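Salicylate 5-hydroxylase, large oxygenase component (Ralstonia sp., PDB 7C8Z) hydroxylates salicylate at its 5-position to give gentisate, as the iron-containing oxygenase component of a multicomponent, NADH-dependent enzyme system. Local coordinates at residues 238-241 against 242-245; 266-269 against 270-274; 431-434 against 435-438. All coordinates share one frame; numbering follows the deposited sequence.

Interaction 1 of 3, residues 238-241 against 242-245; sequences IKDP and YHPG. With FE (Fe (III) ion), chain J.
The mononuclear iron site of the Rieske oxygenase catalytic domain takes its first histidine, H243, from this loop, where the imidazole is tied back to D240. NE2 of H243 binds the iron at 2.3 Å. H248 and D389 complete the facial triad of two histidines and one carboxylate, and the O of a water binds the iron at 2.2 Å. The other ring nitrogen, ND1 of H243, donates to the backbone O of D240 at 3.0 Å. The bond is bent, 131° at the hydrogen, and ND1 stands above the carbonyl plane. Metal and carbonyl together restrict rotation of the ring. CG of D240 lies anti to its backbone N (chi1 -169°), which brings OD1 near the backbone N of H243; that N gives it a weak bond at 3.4 Å. OD2 of D240 forms a salt bridge with R113 and a hydrogen bond with H133 of the second subunit, both in its Rieske cluster pocket. This is consistent with the family's electron path from cluster to iron across the subunit boundary. CD of P244 lies over one face of the H243 ring and 3.3 Å from O of P241. The loop links helix 232-238 to helix 244-247, with P241 packed on M276 of strand 274-278.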
loop_
_atom_site.group_PDB
_atom_site.type_symbol
_atom_site.label_atom_id
_atom_site.label_comp_id
_atom_site.label_asym_id
_atom_site.label_seq_id
_atom_site.Cartn_x
_atom_site.Cartn_y
_atom_site.Cartn_z
ATOM N N ILE A 238 27.700 -10.068 -0.661
ATOM C CA ILE A 238 28.621 -10.759 0.229
ATOM C C ILE A 238 29.604 -11.621 -0.546
ATOM O O ILE A 238 30.475 -12.266 0.053
ATOM C CB ILE A 238 27.845 -11.567 1.288
ATOM C CG1 ILE A 238 26.701 -10.718 1.830
ATOM C CG2 ILE A 238 28.733 -11.951 2.465
ATOM C CD1 ILE A 238 27.178 -9.464 2.543
ATOM N N LYS A 239 29.504 -11.625 -1.875
ATOM C CA LYS A 239 30.566 -12.089 -2.752
ATOM C C LYS A 239 31.341 -10.923 -3.366
ATOM O O LYS A 239 32.109 -11.124 -4.312
ATOM C CB LYS A 239 29.984 -12.989 -3.846
ATOM C CG LYS A 239 29.301 -14.245 -3.317
ATOM C CD LYS A 239 28.481 -14.944 -4.393
ATOM C CE LYS A 239 27.772 -16.181 -3.850
ATOM N NZ LYS A 239 28.680 -17.119 -3.121
ATOM N N ASP A 240 31.163 -9.712 -2.832
ATOM C CA ASP A 240 31.810 -8.500 -3.328
ATOM C C ASP A 240 32.883 -8.082 -2.330
ATOM O O ASP A 240 32.565 -7.489 -1.289
ATOM C CB ASP A 240 30.772 -7.387 -3.502
ATOM C CG ASP A 240 31.303 -6.189 -4.267
ATOM O OD1 ASP A 240 32.536 -6.007 -4.347
ATOM O OD2 ASP A 240 30.471 -5.414 -4.784
ATOM N N PRO A 241 34.156 -8.330 -2.609
ATOM C CA PRO A 241 35.187 -8.148 -1.579
ATOM C C PRO A 241 35.781 -6.749 -1.499
ATOM O O PRO A 241 36.351 -6.388 -0.466
ATOM C CB PRO A 241 36.260 -9.176 -1.973
ATOM C CG PRO A 241 35.907 -9.645 -3.379
ATOM C CD PRO A 241 34.716 -8.865 -3.857
ATOM N N TYR A 242 35.691 -5.957 -2.565
ATOM C CA TYR A 242 36.369 -4.669 -2.590
ATOM C C TYR A 242 35.429 -3.478 -2.466
ATOM O O TYR A 242 35.899 -2.337 -2.432
ATOM C CB TYR A 242 37.223 -4.550 -3.857
ATOM C CG TYR A 242 36.516 -4.067 -5.104
ATOM C CD1 TYR A 242 35.492 -4.804 -5.684
ATOM C CD2 TYR A 242 36.909 -2.887 -5.726
ATOM C CE1 TYR A 242 34.867 -4.365 -6.843
ATOM C CE2 TYR A 242 36.294 -2.441 -6.875
ATOM C CZ TYR A 242 35.275 -3.179 -7.431
ATOM O OH TYR A 242 34.673 -2.717 -8.580
ATOM N N HIS A 243 34.126 -3.705 -2.409
ATOM C CA HIS A 243 33.181 -2.645 -2.070
ATOM C C HIS A 243 33.256 -2.177 -0.613
ATOM O O HIS A 243 33.113 -0.971 -0.374
ATOM C CB HIS A 243 31.751 -3.090 -2.411
ATOM C CG HIS A 243 31.004 -3.697 -1.264
ATOM N ND1 HIS A 243 30.874 -5.059 -1.100
ATOM C CD2 HIS A 243 30.339 -3.130 -0.229
ATOM C CE1 HIS A 243 30.169 -5.305 -0.011
ATOM N NE2 HIS A 243 29.834 -4.152 0.537
ATOM N N PRO A 244 33.489 -3.053 0.387
ATOM C CA PRO A 244 33.418 -2.570 1.783
ATOM C C PRO A 244 34.364 -1.427 2.102
ATOM O O PRO A 244 33.985 -0.507 2.837
ATOM C CB PRO A 244 33.755 -3.826 2.602
ATOM C CG PRO A 244 33.385 -4.958 1.725
ATOM C CD PRO A 244 33.761 -4.504 0.354
ATOM N N GLY A 245 35.582 -1.448 1.568
ATOM C CA GLY A 245 36.497 -0.350 1.814
ATOM C C GLY A 245 36.164 0.920 1.062
ATOM O O GLY A 245 36.822 1.943 1.286
HETATM FE FE FE J . 28.654 -4.279 2.498
HETATM O O HOH W 1 29.910 -4.839 4.283
#

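Interaction 2 of 3, residues 266-269 against 270-274; sequences KMDA and KFRHA
OD1 of D268 is gripped by two backbone amides across the loop of a beta hairpin. The N of H273 donates at 3.0 Å with a fairly straight bond, 151° at the hydrogen, and meets the oxygen from above the carboxylate plane. The N of R272 adds a weak bond to the same OD1. The loop joins strand 263-267 to strand 274-278 in the antiparallel sheet of the catalytic domain. It contains a type I turn from D268 to F271, closed by N of F271 to O of D268 at 3.2 Å. At the base, M267 and A274 form a non-hydrogen-bonded pair, and N of D268 bonds to O of H273 at 3.3 Å. CG of D268 sits between its own N and carbonyl carbon (chi1 77°), which turns the carboxylate into the loop, toward the amides of R272 and H273. OD2 then presents its syn lone pair to NE of R272 in a salt bridge of 3.3 Å. The two flat groups are only 15° from parallel, although NE meets OD2 tilted from the guanidinium plane. The other guanidinium nitrogens bond outside the loop, NH1 to Y435 OH and NH2 to the carbonyl of F199. CG of R272 also lies over one face of the H273 imidazole. M267 and F271 make an oblique Met-aromatic contact: SD of M267 lies 4.0 Å from CD1 of F271.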
loop_
_atom_site.group_PDB
_atom_site.type_symbol
_atom_site.label_atom_id
_atom_site.label_comp_id
_atom_site.label_asym_id
_atom_site.label_seq_id
_atom_site.Cartn_x
_atom_site.Cartn_y
_atom_site.Cartn_z
ATOM N N LYS A 266 37.759 -17.778 -1.024
ATOM C CA LYS A 266 37.684 -19.136 -1.539
ATOM C C LYS A 266 36.260 -19.488 -1.949
ATOM O O LYS A 266 35.290 -18.864 -1.513
ATOM C CB LYS A 266 38.186 -20.141 -0.496
ATOM C CG LYS A 266 39.645 -19.950 -0.116
ATOM C CD LYS A 266 39.848 -20.179 1.368
ATOM C CE LYS A 266 41.310 -20.361 1.717
ATOM N NZ LYS A 266 41.484 -21.556 2.585
ATOM N N MET A 267 36.150 -20.501 -2.808
ATOM C CA MET A 267 34.880 -20.959 -3.353
ATOM C C MET A 267 34.839 -22.479 -3.296
ATOM O O MET A 267 35.864 -23.142 -3.118
ATOM C CB MET A 267 34.679 -20.512 -4.807
ATOM C CG MET A 267 34.019 -19.169 -4.977
ATOM S SD MET A 267 33.977 -18.636 -6.707
ATOM C CE MET A 267 35.722 -18.429 -7.045
ATOM N N ASP A 268 33.640 -23.033 -3.450
ATOM C CA ASP A 268 33.503 -24.473 -3.567
ATOM C C ASP A 268 33.668 -24.876 -5.031
ATOM O O ASP A 268 33.906 -24.043 -5.907
ATOM C CB ASP A 268 32.173 -24.944 -2.972
ATOM C CG ASP A 268 30.985 -24.684 -3.884
ATOM O OD1 ASP A 268 30.921 -23.599 -4.497
ATOM O OD2 ASP A 268 30.099 -25.565 -3.966
ATOM N N ALA A 269 33.515 -26.174 -5.302
ATOM C CA ALA A 269 33.824 -26.696 -6.630
ATOM C C ALA A 269 32.951 -26.053 -7.699
ATOM O O ALA A 269 33.424 -25.757 -8.801
ATOM C CB ALA A 269 33.667 -28.216 -6.647
ATOM N N LYS A 270 31.681 -25.817 -7.393
ATOM C CA LYS A 270 30.729 -25.335 -8.382
ATOM C C LYS A 270 30.583 -23.815 -8.383
ATOM O O LYS A 270 29.700 -23.295 -9.074
ATOM C CB LYS A 270 29.361 -25.985 -8.145
ATOM C CG LYS A 270 29.364 -27.502 -8.267
ATOM C CD LYS A 270 28.051 -28.009 -8.844
ATOM C CE LYS A 270 28.086 -28.049 -10.369
ATOM N NZ LYS A 270 26.744 -28.331 -10.956
ATOM N N PHE A 271 31.421 -23.098 -7.629
ATOM C CA PHE A 271 31.474 -21.637 -7.586
ATOM C C PHE A 271 30.222 -21.018 -6.978
ATOM O O PHE A 271 30.005 -19.805 -7.123
ATOM C CB PHE A 271 31.699 -21.019 -8.972
ATOM C CG PHE A 271 32.869 -21.588 -9.711
ATOM C CD1 PHE A 271 34.072 -21.819 -9.065
ATOM C CD2 PHE A 271 32.772 -21.878 -11.063
ATOM C CE1 PHE A 271 35.155 -22.339 -9.751
ATOM C CE2 PHE A 271 33.850 -22.399 -11.754
ATOM C CZ PHE A 271 35.044 -22.629 -11.096
ATOM N N ARG A 272 29.387 -21.806 -6.303
ATOM C CA ARG A 272 28.144 -21.286 -5.750
ATOM C C ARG A 272 28.325 -20.737 -4.338
ATOM O O ARG A 272 27.826 -19.651 -4.023
ATOM C CB ARG A 272 27.069 -22.379 -5.769
ATOM C CG ARG A 272 27.532 -23.693 -5.172
ATOM C CD ARG A 272 26.602 -24.835 -5.511
ATOM N NE ARG A 272 26.951 -26.031 -4.751
ATOM C CZ ARG A 272 26.365 -27.209 -4.911
ATOM N NH1 ARG A 272 25.400 -27.350 -5.810
ATOM N NH2 ARG A 272 26.744 -28.244 -4.172
ATOM N N HIS A 273 29.013 -21.475 -3.474
ATOM C CA HIS A 273 29.268 -21.020 -2.118
ATOM C C HIS A 273 30.615 -20.319 -2.064
ATOM O O HIS A 273 31.513 -20.604 -2.859
ATOM C CB HIS A 273 29.243 -22.188 -1.130
ATOM C CG HIS A 273 28.158 -23.185 -1.389
ATOM N ND1 HIS A 273 26.924 -22.833 -1.895
ATOM C CD2 HIS A 273 28.122 -24.527 -1.210
ATOM C CE1 HIS A 273 26.176 -23.915 -2.013
ATOM N NE2 HIS A 273 26.879 -24.956 -1.606
ATOM N N ALA A 274 30.765 -19.409 -1.103
ATOM C CA ALA A 274 32.015 -18.660 -1.040
ATOM C C ALA A 274 32.327 -18.273 0.395
ATOM O O ALA A 274 31.456 -18.267 1.266
ATOM C CB ALA A 274 31.972 -17.409 -1.927
#

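Interaction 3 of 3, residues 431-434 against 435-438; sequences GMYD and YWRK
Y433 holds CG anti to its carbonyl carbon (chi1 -80°), while W436 holds CG anti to its backbone N (chi1 -172°), and these settings bring their rings together on one side of helix 427-440. This is an i to i+3 contact in an alpha helix near the end of the chain. CD1 of Y433 meets CB of W436 at 3.9 Å, and CE1 of Y433 lies over one face of the indole. The Y433 ring and the five-membered ring of W436 have planes 55° apart, so the pair is oblique. Both polar ends are held outside the segment: Y433 OH bonds E236, and W436 NE1 bonds E58 of helix 52-63. M432 and W436 also touch K232, which places this side of the helix against helix 232-238. The backbone shows the regular i to i+4 ladder. N of Y435 donates to O of G431 at 3.0 Å, nearly straight, and N of R437 to O of Y433 at 2.9 Å. The OH of Y435 bonds H67, whereas NE of R437 reaches the carbonyl of E442. Away from the aromatic pair, D434 and K438 form an i to i+4 salt bridge. The K438 chain is extended beyond CG and reaches back one turn, toward D434. Its NZ meets the syn lone pair of D434 OD2 at 2.9 Å.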
loop_
_atom_site.group_PDB
_atom_site.type_symbol
_atom_site.label_atom_id
_atom_site.label_comp_id
_atom_site.label_asym_id
_atom_site.label_seq_id
_atom_site.Cartn_x
_atom_site.Cartn_y
_atom_site.Cartn_z
ATOM N N GLY A 431 31.883 -16.431 -10.654
ATOM C CA GLY A 431 31.603 -17.834 -10.414
ATOM C C GLY A 431 30.142 -18.087 -10.100
ATOM O O GLY A 431 29.556 -19.072 -10.566
ATOM N N MET A 432 29.543 -17.212 -9.291
ATOM C CA MET A 432 28.117 -17.299 -9.014
ATOM C C MET A 432 27.324 -17.352 -10.307
ATOM O O MET A 432 26.455 -18.207 -10.485
ATOM C CB MET A 432 27.681 -16.107 -8.157
ATOM C CG MET A 432 26.182 -15.998 -7.933
ATOM S SD MET A 432 25.751 -14.693 -6.761
ATOM C CE MET A 432 24.167 -14.171 -7.402
ATOM N N TYR A 433 27.638 -16.466 -11.246
ATOM C CA TYR A 433 26.838 -16.423 -12.462
ATOM C C TYR A 433 27.244 -17.478 -13.484
ATOM O O TYR A 433 26.419 -17.847 -14.321
ATOM C CB TYR A 433 26.862 -15.015 -13.045
ATOM C CG TYR A 433 25.889 -14.150 -12.289
ATOM C CD1 TYR A 433 24.522 -14.233 -12.539
ATOM C CD2 TYR A 433 26.322 -13.296 -11.283
ATOM C CE1 TYR A 433 23.617 -13.465 -11.835
ATOM C CE2 TYR A 433 25.424 -12.520 -10.573
ATOM C CZ TYR A 433 24.074 -12.610 -10.852
ATOM O OH TYR A 433 23.175 -11.847 -10.146
ATOM N N ASP A 434 28.467 -18.004 -13.415
ATOM C CA ASP A 434 28.769 -19.242 -14.129
ATOM C C ASP A 434 27.825 -20.357 -13.683
ATOM O O ASP A 434 27.157 -21.005 -14.508
ATOM C CB ASP A 434 30.234 -19.627 -13.898
ATOM C CG ASP A 434 30.603 -20.962 -14.524
ATOM O OD1 ASP A 434 30.831 -21.007 -15.750
ATOM O OD2 ASP A 434 30.679 -21.966 -13.783
ATOM N N TYR A 435 27.742 -20.573 -12.367
ATOM C CA TYR A 435 26.819 -21.568 -11.826
ATOM C C TYR A 435 25.378 -21.251 -12.210
ATOM O O TYR A 435 24.590 -22.157 -12.510
ATOM C CB TYR A 435 26.967 -21.634 -10.305
ATOM C CG TYR A 435 26.107 -22.681 -9.638
ATOM C CD1 TYR A 435 26.500 -24.009 -9.610
ATOM C CD2 TYR A 435 24.902 -22.341 -9.030
ATOM C CE1 TYR A 435 25.722 -24.971 -9.002
ATOM C CE2 TYR A 435 24.116 -23.303 -8.418
ATOM C CZ TYR A 435 24.535 -24.615 -8.409
ATOM O OH TYR A 435 23.774 -25.591 -7.808
ATOM N N TRP A 436 25.019 -19.967 -12.197
ATOM C CA TRP A 436 23.663 -19.547 -12.532
ATOM C C TRP A 436 23.313 -19.914 -13.969
ATOM O O TRP A 436 22.266 -20.519 -14.230
ATOM C CB TRP A 436 23.527 -18.041 -12.311
ATOM C CG TRP A 436 22.134 -17.507 -12.439
ATOM C CD1 TRP A 436 21.219 -17.362 -11.442
ATOM C CD2 TRP A 436 21.508 -17.021 -13.633
ATOM N NE1 TRP A 436 20.057 -16.821 -11.938
ATOM C CE2 TRP A 436 20.207 -16.606 -13.282
ATOM C CE3 TRP A 436 21.917 -16.906 -14.965
ATOM C CZ2 TRP A 436 19.313 -16.082 -14.213
ATOM C CZ3 TRP A 436 21.026 -16.387 -15.889
ATOM C CH2 TRP A 436 19.741 -15.979 -15.509
ATOM N N ARG A 437 24.188 -19.560 -14.915
ATOM C CA ARG A 437 23.953 -19.910 -16.310
ATOM C C ARG A 437 23.826 -21.413 -16.478
ATOM O O ARG A 437 22.939 -21.890 -17.197
ATOM C CB ARG A 437 25.089 -19.388 -17.192
ATOM C CG ARG A 437 25.274 -17.885 -17.187
ATOM C CD ARG A 437 26.115 -17.447 -18.370
ATOM N NE ARG A 437 25.462 -17.760 -19.638
ATOM C CZ ARG A 437 26.047 -17.661 -20.826
ATOM N NH1 ARG A 437 27.305 -17.256 -20.918
ATOM N NH2 ARG A 437 25.370 -17.966 -21.926
ATOM N N LYS A 438 24.682 -22.178 -15.794
ATOM C CA LYS A 438 24.635 -23.630 -15.939
ATOM C C LYS A 438 23.320 -24.205 -15.421
ATOM O O LYS A 438 22.674 -25.016 -16.097
ATOM C CB LYS A 438 25.834 -24.256 -15.231
ATOM C CG LYS A 438 27.128 -23.993 -15.967
ATOM C CD LYS A 438 28.343 -24.466 -15.200
ATOM C CE LYS A 438 29.611 -24.135 -15.973
ATOM N NZ LYS A 438 30.834 -24.447 -15.193
#

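The three contacts lie within the catalytic domain and touch one another. Interactions 1 and 3 are mainly buried; interaction 2 is partly exposed at its turn, and K438 lies at the surface in interaction 3. K239 joins all three: its NZ reaches O of R272, and its CD packs on SD of M432. Interactions 2 and 3 meet along the hairpin loop, where K270 and F271 pack against G431, D434 and Y435. The chemistry differs with place. Interaction 1 orients a metal ligand beside the neighbouring subunit, interaction 2 ties a hairpin loop through one carboxylate, and interaction 3 combines helix backbone bonds with an aromatic pair and a salt bridge.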